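Local coordinates for F-actin-capping protein subunit alpha (Plasmodium berghei, PDB 7A0H) that probably caps the fast-growing barbed ends of actin filaments, blocking subunit exchange there without severing them, and assembles as an asymmetric homodimer, at residues 10-15 with 43-48; 84-89 with 102-107; 170-175 with 197-202. One frame throughout, in Å; residues are numbered along the deposited sequence.

Contact 1: residues 10-15 with 43-48; sequences KFIRHV and NFIEDI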
loop_
_atom_site.group_PDB
_atom_site.type_symbol
_atom_site.label_atom_id
_atom_site.label_comp_id
_atom_site.label_asym_id
_atom_site.label_seq_id
_atom_site.Cartn_x
_atom_site.Cartn_y
_atom_site.Cartn_z
ATOM N N LYS A 10 0.632 -20.496 -3.269
ATOM C CA LYS A 10 -0.140 -19.400 -3.826
ATOM C C LYS A 10 -0.440 -18.388 -2.751
ATOM O O LYS A 10 -0.410 -17.183 -3.002
ATOM C CB LYS A 10 -1.431 -19.924 -4.427
ATOM C CG LYS A 10 -1.197 -20.845 -5.593
ATOM C CD LYS A 10 -2.490 -21.346 -6.167
ATOM C CE LYS A 10 -2.229 -22.307 -7.307
ATOM N NZ LYS A 10 -3.490 -22.955 -7.789
ATOM N N PHE A 11 -0.650 -18.863 -1.528
ATOM C CA PHE A 11 -0.970 -17.951 -0.442
ATOM C C PHE A 11 0.266 -17.230 0.072
ATOM O O PHE A 11 0.221 -16.018 0.300
ATOM C CB PHE A 11 -1.626 -18.733 0.696
ATOM C CG PHE A 11 -1.885 -17.919 1.909
ATOM C CD1 PHE A 11 -2.877 -16.972 1.913
ATOM C CD2 PHE A 11 -1.149 -18.109 3.047
ATOM C CE1 PHE A 11 -3.108 -16.231 3.028
ATOM C CE2 PHE A 11 -1.381 -17.365 4.157
ATOM C CZ PHE A 11 -2.359 -16.430 4.151
ATOM N N ILE A 12 1.383 -17.952 0.214
ATOM C CA ILE A 12 2.632 -17.337 0.669
ATOM C C ILE A 12 3.091 -16.281 -0.316
ATOM O O ILE A 12 3.605 -15.223 0.061
ATOM C CB ILE A 12 3.706 -18.426 0.879
ATOM C CG1 ILE A 12 3.461 -19.168 2.190
ATOM C CG2 ILE A 12 5.088 -17.773 0.862
ATOM C CD1 ILE A 12 4.268 -20.421 2.375
ATOM N N ARG A 13 2.939 -16.571 -1.602
ATOM C CA ARG A 13 3.253 -15.605 -2.647
ATOM C C ARG A 13 2.332 -14.401 -2.573
ATOM O O ARG A 13 2.788 -13.260 -2.620
ATOM C CB ARG A 13 3.177 -16.297 -4.003
ATOM C CG ARG A 13 3.493 -15.452 -5.188
ATOM C CD ARG A 13 3.907 -16.312 -6.336
ATOM N NE ARG A 13 5.301 -16.702 -6.171
ATOM C CZ ARG A 13 5.884 -17.694 -6.830
ATOM N NH1 ARG A 13 5.181 -18.415 -7.691
ATOM N NH2 ARG A 13 7.166 -17.962 -6.616
ATOM N N HIS A 14 1.037 -14.627 -2.430
ATOM C CA HIS A 14 0.125 -13.495 -2.405
ATOM C C HIS A 14 0.394 -12.580 -1.226
ATOM O O HIS A 14 0.376 -11.359 -1.377
ATOM C CB HIS A 14 -1.316 -14.003 -2.385
ATOM C CG HIS A 14 -2.335 -12.919 -2.516
ATOM N ND1 HIS A 14 -3.355 -12.752 -1.602
ATOM C CD2 HIS A 14 -2.473 -11.922 -3.422
ATOM C CE1 HIS A 14 -4.093 -11.713 -1.955
ATOM N NE2 HIS A 14 -3.578 -11.191 -3.055
ATOM N N VAL A 15 0.703 -13.132 -0.059
ATOM C CA VAL A 15 0.918 -12.275 1.102
ATOM C C VAL A 15 2.231 -11.523 1.001
ATOM O O VAL A 15 2.319 -10.359 1.388
ATOM C CB VAL A 15 0.832 -13.068 2.418
ATOM C CG1 VAL A 15 -0.596 -13.530 2.643
ATOM C CG2 VAL A 15 1.794 -14.228 2.421
ATOM N N ASN A 43 12.436 -23.272 1.598
ATOM C CA ASN A 43 13.219 -22.994 0.406
ATOM C C ASN A 43 12.452 -22.192 -0.632
ATOM O O ASN A 43 13.037 -21.309 -1.282
ATOM C CB ASN A 43 13.713 -24.318 -0.169
ATOM C CG ASN A 43 14.769 -24.968 0.712
ATOM O OD1 ASN A 43 15.525 -24.270 1.411
ATOM N ND2 ASN A 43 14.791 -26.300 0.732
ATOM N N PHE A 44 11.168 -22.484 -0.809
ATOM C CA PHE A 44 10.273 -21.655 -1.593
ATOM C C PHE A 44 10.304 -20.230 -1.076
ATOM O O PHE A 44 10.466 -19.282 -1.842
ATOM C CB PHE A 44 8.855 -22.212 -1.507
ATOM C CG PHE A 44 7.816 -21.417 -2.228
ATOM C CD1 PHE A 44 7.640 -21.545 -3.591
ATOM C CD2 PHE A 44 6.969 -20.580 -1.523
ATOM C CE1 PHE A 44 6.652 -20.836 -4.236
ATOM C CE2 PHE A 44 6.003 -19.868 -2.167
ATOM C CZ PHE A 44 5.841 -20.005 -3.526
ATOM N N ILE A 45 10.255 -20.067 0.240
ATOM C CA ILE A 45 10.270 -18.731 0.790
ATOM C C ILE A 45 11.627 -18.109 0.517
ATOM O O ILE A 45 11.713 -16.940 0.132
ATOM C CB ILE A 45 9.939 -18.759 2.282
ATOM C CG1 ILE A 45 8.478 -19.130 2.538
ATOM C CG2 ILE A 45 10.142 -17.371 2.931
ATOM C CD1 ILE A 45 8.175 -19.364 4.061
ATOM N N GLU A 46 12.711 -18.869 0.718
ATOM C CA GLU A 46 14.031 -18.318 0.453
ATOM C C GLU A 46 14.166 -17.868 -1.009
ATOM O O GLU A 46 14.719 -16.813 -1.270
ATOM C CB GLU A 46 15.133 -19.312 0.811
ATOM C CG GLU A 46 16.572 -18.620 0.748
ATOM C CD GLU A 46 17.183 -18.565 -0.648
ATOM O OE1 GLU A 46 16.729 -19.338 -1.528
ATOM O OE2 GLU A 46 18.163 -17.791 -0.864
ATOM N N ASP A 47 13.646 -18.639 -1.969
ATOM C CA ASP A 47 13.707 -18.228 -3.365
ATOM C C ASP A 47 12.944 -16.938 -3.596
ATOM O O ASP A 47 13.470 -15.980 -4.174
ATOM C CB ASP A 47 13.217 -19.347 -4.278
ATOM C CG ASP A 47 14.311 -20.376 -4.485
ATOM O OD1 ASP A 47 15.478 -19.919 -4.684
ATOM O OD2 ASP A 47 14.072 -21.598 -4.383
ATOM N N ILE A 48 11.716 -16.877 -3.123
ATOM C CA ILE A 48 10.919 -15.679 -3.315
ATOM C C ILE A 48 11.611 -14.454 -2.716
ATOM O O ILE A 48 11.544 -13.342 -3.262
ATOM C CB ILE A 48 9.531 -15.867 -2.685
ATOM C CG1 ILE A 48 8.637 -16.587 -3.660
ATOM C CG2 ILE A 48 8.988 -14.526 -2.270
ATOM C CD1 ILE A 48 7.292 -16.915 -3.040
#
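In the N-terminal helical bundle, Ile12 of helix 3-18 meets Phe44 and Ile45 of helix 39-55, and the neighbouring Arg13 reaches over to Phe44 and Ile48. The CG2 methyl of Ile12 lies in the plane of the Phe44 ring, at its edge, 3.8 Å from CE2. The same methyl also touches CG1 of Ile45, at 4.0 Å, with the two isoleucine side chains roughly perpendicular. With CG2 anti to the backbone N (chi1 -77° for CG1), Ile12 turns this branch toward both partners. The short segments are 11.0 Å apart at their axes and inclined by 31°, running in the same general direction. This parallel pairing follows from the up-down-up course of a three-helix bundle, the arrangement known from the stalk of capping proteins: helix 21-35 runs back and packs against both, Leu31 on Ile12 and Ile28 on Ile45. On the solvent-exposed flank, the Arg13 chain leaves its helix extended and then bends at chi3, bringing the guanidinium across to helix 39-55. The CE1-CZ side of the Phe44 ring lies over one guanidinium face, offset toward its rim; CE1 is 3.8 Å from NH2, but the planes are 42° apart and no flat stack results. Ile48 borders the guanidinium at its edge, near its plane, with CG1 3.6 Å from NH2 and CD1 3.7 Å from NE. Helix 3-18 also faces the dimer partner, where Phe11 packs on Asn30 and His14 on Leu27 of the second subunit.

Contact 2: residues 84-89 with 102-107; sequences NLKILA and TPLTKL
Leu88, on the same sheet face as Thr102, overlaps Leu104 just beyond the end of the strand: its CD1 branch is 3.9 Å from Leu104 CD2, the two side chains crossing nearly at right angles. Beside them the backbones form an antiparallel hydrogen-bonded pair: Leu88 N bonds to Thr102 O (2.9 Å), and Thr102 N to Leu88 O (2.7 Å). Ile87 and Pro103 make the adjoining non-hydrogen-bonded pair, with Ile87 CG1 4.1 Å from Pro103 CA on the other face. Beyond it the ladder gains one more bond, Leu104 N to Lys86 O at 2.8 Å. A water lies within hydrogen-bonding distance of Lys86 O (2.6 Å) and Leu104 O (2.9 Å), where the chains diverge. Lys106, bent at chi2, passes beside Lys86 CB and donates from NZ to Leu85 O (3.1 Å), approaching well above the carbonyl plane. Lys86 has positive phi (64°) and, with Ile87, faces His82 in a G1 beta bulge. Lys86 NZ forms a salt bridge with Glu114 and a hydrogen bond to Pro83 O. The loop leading into the hairpin meets helix 112-131, where Asn84 bonds Arg117 and Asn121, while Leu88 and Leu104 pack on Leu81 of strand 79-82.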
loop_
_atom_site.group_PDB
_atom_site.type_symbol
_atom_site.label_atom_id
_atom_site.label_comp_id
_atom_site.label_asym_id
_atom_site.label_seq_id
_atom_site.Cartn_x
_atom_site.Cartn_y
_atom_site.Cartn_z
ATOM N N ASN A 84 34.644 -3.691 -6.809
ATOM C CA ASN A 84 35.896 -3.109 -6.368
ATOM C C ASN A 84 36.746 -4.024 -5.545
ATOM O O ASN A 84 37.967 -4.005 -5.697
ATOM C CB ASN A 84 35.659 -1.802 -5.644
ATOM C CG ASN A 84 35.259 -0.709 -6.621
ATOM O OD1 ASN A 84 35.295 -0.910 -7.869
ATOM N ND2 ASN A 84 34.749 0.374 -6.094
ATOM N N LEU A 85 36.158 -4.784 -4.594
ATOM C CA LEU A 85 36.984 -5.707 -3.824
ATOM C C LEU A 85 37.352 -6.975 -4.582
ATOM O O LEU A 85 38.269 -7.686 -4.139
ATOM C CB LEU A 85 36.298 -6.090 -2.485
ATOM C CG LEU A 85 36.090 -4.880 -1.578
ATOM C CD1 LEU A 85 35.138 -5.105 -0.471
ATOM C CD2 LEU A 85 37.416 -4.490 -0.998
ATOM N N LYS A 86 36.650 -7.306 -5.670
ATOM C CA LYS A 86 36.957 -8.525 -6.408
ATOM C C LYS A 86 36.703 -9.742 -5.526
ATOM O O LYS A 86 37.587 -10.548 -5.230
ATOM C CB LYS A 86 38.401 -8.478 -6.905
ATOM C CG LYS A 86 38.686 -7.332 -7.939
ATOM C CD LYS A 86 37.752 -7.505 -9.166
ATOM C CE LYS A 86 38.134 -6.615 -10.371
ATOM N NZ LYS A 86 37.860 -5.161 -10.179
ATOM N N ILE A 87 35.451 -9.874 -5.142
ATOM C CA ILE A 87 34.987 -10.821 -4.134
ATOM C C ILE A 87 33.599 -11.238 -4.580
ATOM O O ILE A 87 32.828 -10.384 -5.049
ATOM C CB ILE A 87 34.971 -10.147 -2.755
ATOM C CG1 ILE A 87 36.221 -10.514 -1.989
ATOM C CG2 ILE A 87 33.651 -10.399 -2.047
ATOM C CD1 ILE A 87 36.361 -9.627 -0.754
ATOM N N LEU A 88 33.333 -12.543 -4.567
ATOM C CA LEU A 88 31.987 -13.070 -4.695
ATOM C C LEU A 88 31.533 -13.383 -3.284
ATOM O O LEU A 88 32.234 -14.089 -2.541
ATOM C CB LEU A 88 31.936 -14.351 -5.524
ATOM C CG LEU A 88 32.599 -14.260 -6.906
ATOM C CD1 LEU A 88 32.745 -15.647 -7.574
ATOM C CD2 LEU A 88 31.824 -13.356 -7.834
ATOM N N ALA A 89 30.379 -12.856 -2.920
ATOM C CA ALA A 89 29.853 -12.971 -1.569
ATOM C C ALA A 89 28.662 -13.899 -1.639
ATOM O O ALA A 89 27.763 -13.754 -2.496
ATOM C CB ALA A 89 29.446 -11.616 -0.994
ATOM N N THR A 102 34.329 -15.470 -1.540
ATOM C CA THR A 102 35.299 -16.169 -2.390
ATOM C C THR A 102 36.003 -15.083 -3.200
ATOM O O THR A 102 35.390 -14.477 -4.089
ATOM C CB THR A 102 34.610 -17.138 -3.360
ATOM O OG1 THR A 102 33.668 -17.947 -2.657
ATOM C CG2 THR A 102 35.679 -17.948 -4.107
ATOM N N PRO A 103 37.271 -14.840 -2.917
ATOM C CA PRO A 103 38.022 -13.779 -3.597
ATOM C C PRO A 103 38.385 -14.112 -5.039
ATOM O O PRO A 103 38.765 -15.232 -5.367
ATOM C CB PRO A 103 39.292 -13.670 -2.740
ATOM C CG PRO A 103 39.443 -15.093 -2.157
ATOM C CD PRO A 103 38.068 -15.588 -1.913
ATOM N N LEU A 104 38.348 -13.135 -5.884
ATOM C CA LEU A 104 38.864 -13.368 -7.228
ATOM C C LEU A 104 40.345 -13.083 -7.224
ATOM O O LEU A 104 40.832 -12.263 -6.446
ATOM C CB LEU A 104 38.140 -12.469 -8.234
ATOM C CG LEU A 104 36.614 -12.645 -8.190
ATOM C CD1 LEU A 104 36.125 -11.673 -9.151
ATOM C CD2 LEU A 104 36.114 -14.061 -8.554
ATOM N N THR A 105 41.059 -13.805 -8.066
ATOM C CA THR A 105 42.497 -13.592 -8.201
ATOM C C THR A 105 42.684 -12.255 -8.895
ATOM O O THR A 105 41.983 -11.959 -9.869
ATOM C CB THR A 105 43.141 -14.728 -8.985
ATOM O OG1 THR A 105 42.682 -16.004 -8.481
ATOM C CG2 THR A 105 44.645 -14.677 -8.849
ATOM N N LYS A 106 43.588 -11.438 -8.381
ATOM C CA LYS A 106 43.791 -10.103 -8.923
ATOM C C LYS A 106 44.682 -10.156 -10.159
ATOM O O LYS A 106 45.563 -11.010 -10.275
ATOM C CB LYS A 106 44.436 -9.190 -7.883
ATOM C CG LYS A 106 43.766 -9.182 -6.521
ATOM C CD LYS A 106 42.537 -8.306 -6.514
ATOM C CE LYS A 106 42.162 -7.873 -5.094
ATOM N NZ LYS A 106 41.047 -6.876 -5.172
ATOM N N LEU A 107 44.441 -9.239 -11.094
ATOM C CA LEU A 107 45.233 -9.141 -12.311
ATOM C C LEU A 107 46.282 -8.049 -12.151
ATOM O O LEU A 107 45.971 -6.942 -11.698
ATOM C CB LEU A 107 44.359 -8.821 -13.524
ATOM C CG LEU A 107 43.435 -9.923 -13.994
ATOM C CD1 LEU A 107 42.653 -9.473 -15.203
ATOM C CD2 LEU A 107 44.198 -11.227 -14.303
HETATM O O HOH W 1 39.978 -10.491 -4.253
#

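Contact 3: residues 170-175 with 197-202; sequences KYNLFL and NVNFLE
Tyr171 and Phe200 make the closest apolar side-chain approach between the two segments of strands 170-183 and 187-200, with Tyr171 CB 3.4 Å from Phe200 CE2. The tyrosine presents its ring edge to the face of Phe200 in an offset edge-to-face pair, centroids 5.5 Å apart and planes at 70°. Phe200 reaches this place because its CG sits between the backbone N and the carbonyl carbon (chi1 73°), which carries the ring over the opposing strand as far as Leu173 CD1, 3.9 Å from CE2. Leu173 CB and Val198 CG1 continue this buried face at 4.0 Å. Underneath, Tyr171 with Phe200 and Leu173 with Val198 are hydrogen-bonded antiparallel pairs, each joined by two backbone bonds. The opposite face is more polar. There Asn172 and Asn197, diagonal across the strands (Asn172 is paired with Asn199, Asn197 with Phe174), exchange two amide bonds: Asn197 ND2 donates to a lone pair of Asn172 OD1 (2.9 Å), and Asn172 ND2 to Asn197 OD1 (3.0 Å). The amide planes are 35° apart, and the doubled link fixes the rotation of both groups. Toward the open end of the hairpin, where strand 170-183 starts and strand 187-200 finishes, the contact loosens. Lys170 is poorly ordered beside Asn199, Leu201 CD2 only brushes Lys170 CA at 4.1 Å, and exposed Glu202 extends alongside the tyrosine. This hairpin belongs to the central antiparallel sheet, strand 154-167 flanking it on one side and strand 206-220 on the other. Helix 112-131 covers the Tyr171 and Leu173 face, while the Phe200 ring meets Tyr116 of that helix and Phe246 of helix 243-266.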
loop_
_atom_site.group_PDB
_atom_site.type_symbol
_atom_site.label_atom_id
_atom_site.label_comp_id
_atom_site.label_asym_id
_atom_site.label_seq_id
_atom_site.Cartn_x
_atom_site.Cartn_y
_atom_site.Cartn_z
ATOM N N LYS A 170 30.893 -6.706 -27.281
ATOM C CA LYS A 170 30.219 -5.470 -26.885
ATOM C C LYS A 170 30.244 -5.287 -25.365
ATOM O O LYS A 170 29.942 -6.216 -24.614
ATOM C CB LYS A 170 28.779 -5.453 -27.398
ATOM C CG LYS A 170 28.206 -4.060 -27.397
ATOM C CD LYS A 170 27.177 -3.867 -28.511
ATOM C CE LYS A 170 26.673 -2.423 -28.579
ATOM N NZ LYS A 170 25.205 -2.344 -28.994
ATOM N N TYR A 171 30.639 -4.098 -24.927
ATOM C CA TYR A 171 30.876 -3.869 -23.519
ATOM C C TYR A 171 29.612 -3.389 -22.829
ATOM O O TYR A 171 28.661 -2.958 -23.474
ATOM C CB TYR A 171 31.945 -2.836 -23.208
ATOM C CG TYR A 171 33.346 -3.156 -23.636
ATOM C CD1 TYR A 171 33.774 -4.479 -23.793
ATOM C CD2 TYR A 171 34.247 -2.142 -23.864
ATOM C CE1 TYR A 171 35.060 -4.766 -24.195
ATOM C CE2 TYR A 171 35.538 -2.410 -24.271
ATOM C CZ TYR A 171 35.944 -3.719 -24.426
ATOM O OH TYR A 171 37.232 -3.969 -24.822
ATOM N N ASN A 172 29.608 -3.484 -21.500
ATOM C CA ASN A 172 28.413 -3.059 -20.797
ATOM C C ASN A 172 28.817 -2.551 -19.431
ATOM O O ASN A 172 29.688 -3.122 -18.765
ATOM C CB ASN A 172 27.383 -4.191 -20.676
ATOM C CG ASN A 172 26.096 -3.702 -20.071
ATOM O OD1 ASN A 172 25.170 -3.263 -20.780
ATOM N ND2 ASN A 172 26.056 -3.668 -18.738
ATOM N N LEU A 173 28.284 -1.435 -19.072
ATOM C CA LEU A 173 28.539 -0.925 -17.746
ATOM C C LEU A 173 27.210 -0.579 -17.089
ATOM O O LEU A 173 26.342 0.073 -17.694
ATOM C CB LEU A 173 29.447 0.275 -17.813
ATOM C CG LEU A 173 30.911 0.166 -18.231
ATOM C CD1 LEU A 173 31.283 1.655 -18.613
ATOM C CD2 LEU A 173 31.799 -0.330 -17.167
ATOM N N PHE A 174 27.112 -0.950 -15.834
ATOM C CA PHE A 174 25.930 -0.742 -15.048
ATOM C C PHE A 174 26.379 0.026 -13.844
ATOM O O PHE A 174 27.272 -0.441 -13.120
ATOM C CB PHE A 174 25.308 -2.047 -14.664
ATOM C CG PHE A 174 23.977 -1.904 -13.914
ATOM C CD1 PHE A 174 22.848 -1.518 -14.600
ATOM C CD2 PHE A 174 23.883 -2.155 -12.543
ATOM C CE1 PHE A 174 21.609 -1.406 -13.958
ATOM C CE2 PHE A 174 22.628 -2.061 -11.860
ATOM C CZ PHE A 174 21.503 -1.707 -12.565
ATOM N N LEU A 175 25.819 1.236 -13.697
ATOM C CA LEU A 175 26.218 2.193 -12.661
ATOM C C LEU A 175 25.028 2.329 -11.761
ATOM O O LEU A 175 23.898 2.504 -12.262
ATOM C CB LEU A 175 26.579 3.600 -13.219
ATOM C CG LEU A 175 27.755 3.787 -14.195
ATOM C CD1 LEU A 175 27.261 3.484 -15.587
ATOM C CD2 LEU A 175 28.440 5.188 -14.124
ATOM N N ASN A 197 22.616 2.044 -17.253
ATOM C CA ASN A 197 23.294 1.094 -18.124
ATOM C C ASN A 197 23.777 1.740 -19.436
ATOM O O ASN A 197 23.081 2.561 -20.064
ATOM C CB ASN A 197 22.338 -0.030 -18.446
ATOM C CG ASN A 197 23.033 -1.244 -18.928
ATOM O OD1 ASN A 197 23.740 -1.915 -18.182
ATOM N ND2 ASN A 197 22.855 -1.539 -20.200
ATOM N N VAL A 198 24.961 1.353 -19.861
ATOM C CA VAL A 198 25.401 1.697 -21.208
ATOM C C VAL A 198 25.995 0.460 -21.857
ATOM O O VAL A 198 26.837 -0.232 -21.262
ATOM C CB VAL A 198 26.415 2.866 -21.280
ATOM C CG1 VAL A 198 27.548 2.613 -20.418
ATOM C CG2 VAL A 198 26.929 3.015 -22.693
ATOM N N ASN A 199 25.564 0.186 -23.068
ATOM C CA ASN A 199 26.087 -0.943 -23.819
ATOM C C ASN A 199 26.765 -0.355 -25.062
ATOM O O ASN A 199 26.098 0.277 -25.878
ATOM C CB ASN A 199 24.942 -1.918 -24.170
ATOM C CG ASN A 199 25.452 -3.231 -24.731
ATOM O OD1 ASN A 199 26.210 -3.957 -24.064
ATOM N ND2 ASN A 199 25.134 -3.491 -25.998
ATOM N N PHE A 200 28.058 -0.645 -25.253
ATOM C CA PHE A 200 28.861 0.169 -26.164
ATOM C C PHE A 200 30.099 -0.577 -26.644
ATOM O O PHE A 200 30.589 -1.502 -25.992
ATOM C CB PHE A 200 29.323 1.477 -25.493
ATOM C CG PHE A 200 30.380 1.262 -24.488
ATOM C CD1 PHE A 200 31.657 1.686 -24.732
ATOM C CD2 PHE A 200 30.115 0.614 -23.285
ATOM C CE1 PHE A 200 32.675 1.440 -23.789
ATOM C CE2 PHE A 200 31.122 0.376 -22.338
ATOM C CZ PHE A 200 32.398 0.758 -22.593
ATOM N N LEU A 201 30.617 -0.117 -27.780
ATOM C CA LEU A 201 31.934 -0.514 -28.267
ATOM C C LEU A 201 32.992 0.537 -27.942
ATOM O O LEU A 201 32.711 1.730 -27.824
ATOM C CB LEU A 201 31.908 -0.737 -29.777
ATOM C CG LEU A 201 31.127 -1.950 -30.213
ATOM C CD1 LEU A 201 30.790 -1.737 -31.665
ATOM C CD2 LEU A 201 31.942 -3.311 -29.902
ATOM N N GLU A 202 34.237 0.082 -27.871
ATOM C CA GLU A 202 35.366 0.999 -27.688
ATOM C C GLU A 202 35.386 2.092 -28.739
ATOM O O GLU A 202 35.710 3.248 -28.448
ATOM C CB GLU A 202 36.659 0.196 -27.755
ATOM C CG GLU A 202 37.847 0.870 -27.165
ATOM C CD GLU A 202 38.979 -0.094 -26.962
ATOM O OE1 GLU A 202 38.722 -1.349 -26.966
ATOM O OE2 GLU A 202 40.109 0.425 -26.807
#

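How the contacts relate
The three contacts follow one another along the chain without touching: contact 1 in the N-terminal helices, contact 2 in the small antiparallel sheet, contact 3 in the five-stranded one. Contacts 1 and 2 have centres 32 Å apart, yet the turn of the contact 2 hairpin reaches the helices, since Leu94 packs on Ile45 and His93 on Glu46. Contacts 2 and 3 are closer, with centres 21 Å and nearest atoms about 10 Å apart. Helix 112-131 connects them: its Arg117, the partner of Asn84, also packs on Leu173. Contacts 1 and 3 are the most distant pair, with centres 35 Å apart and nearest atoms about 18 Å apart.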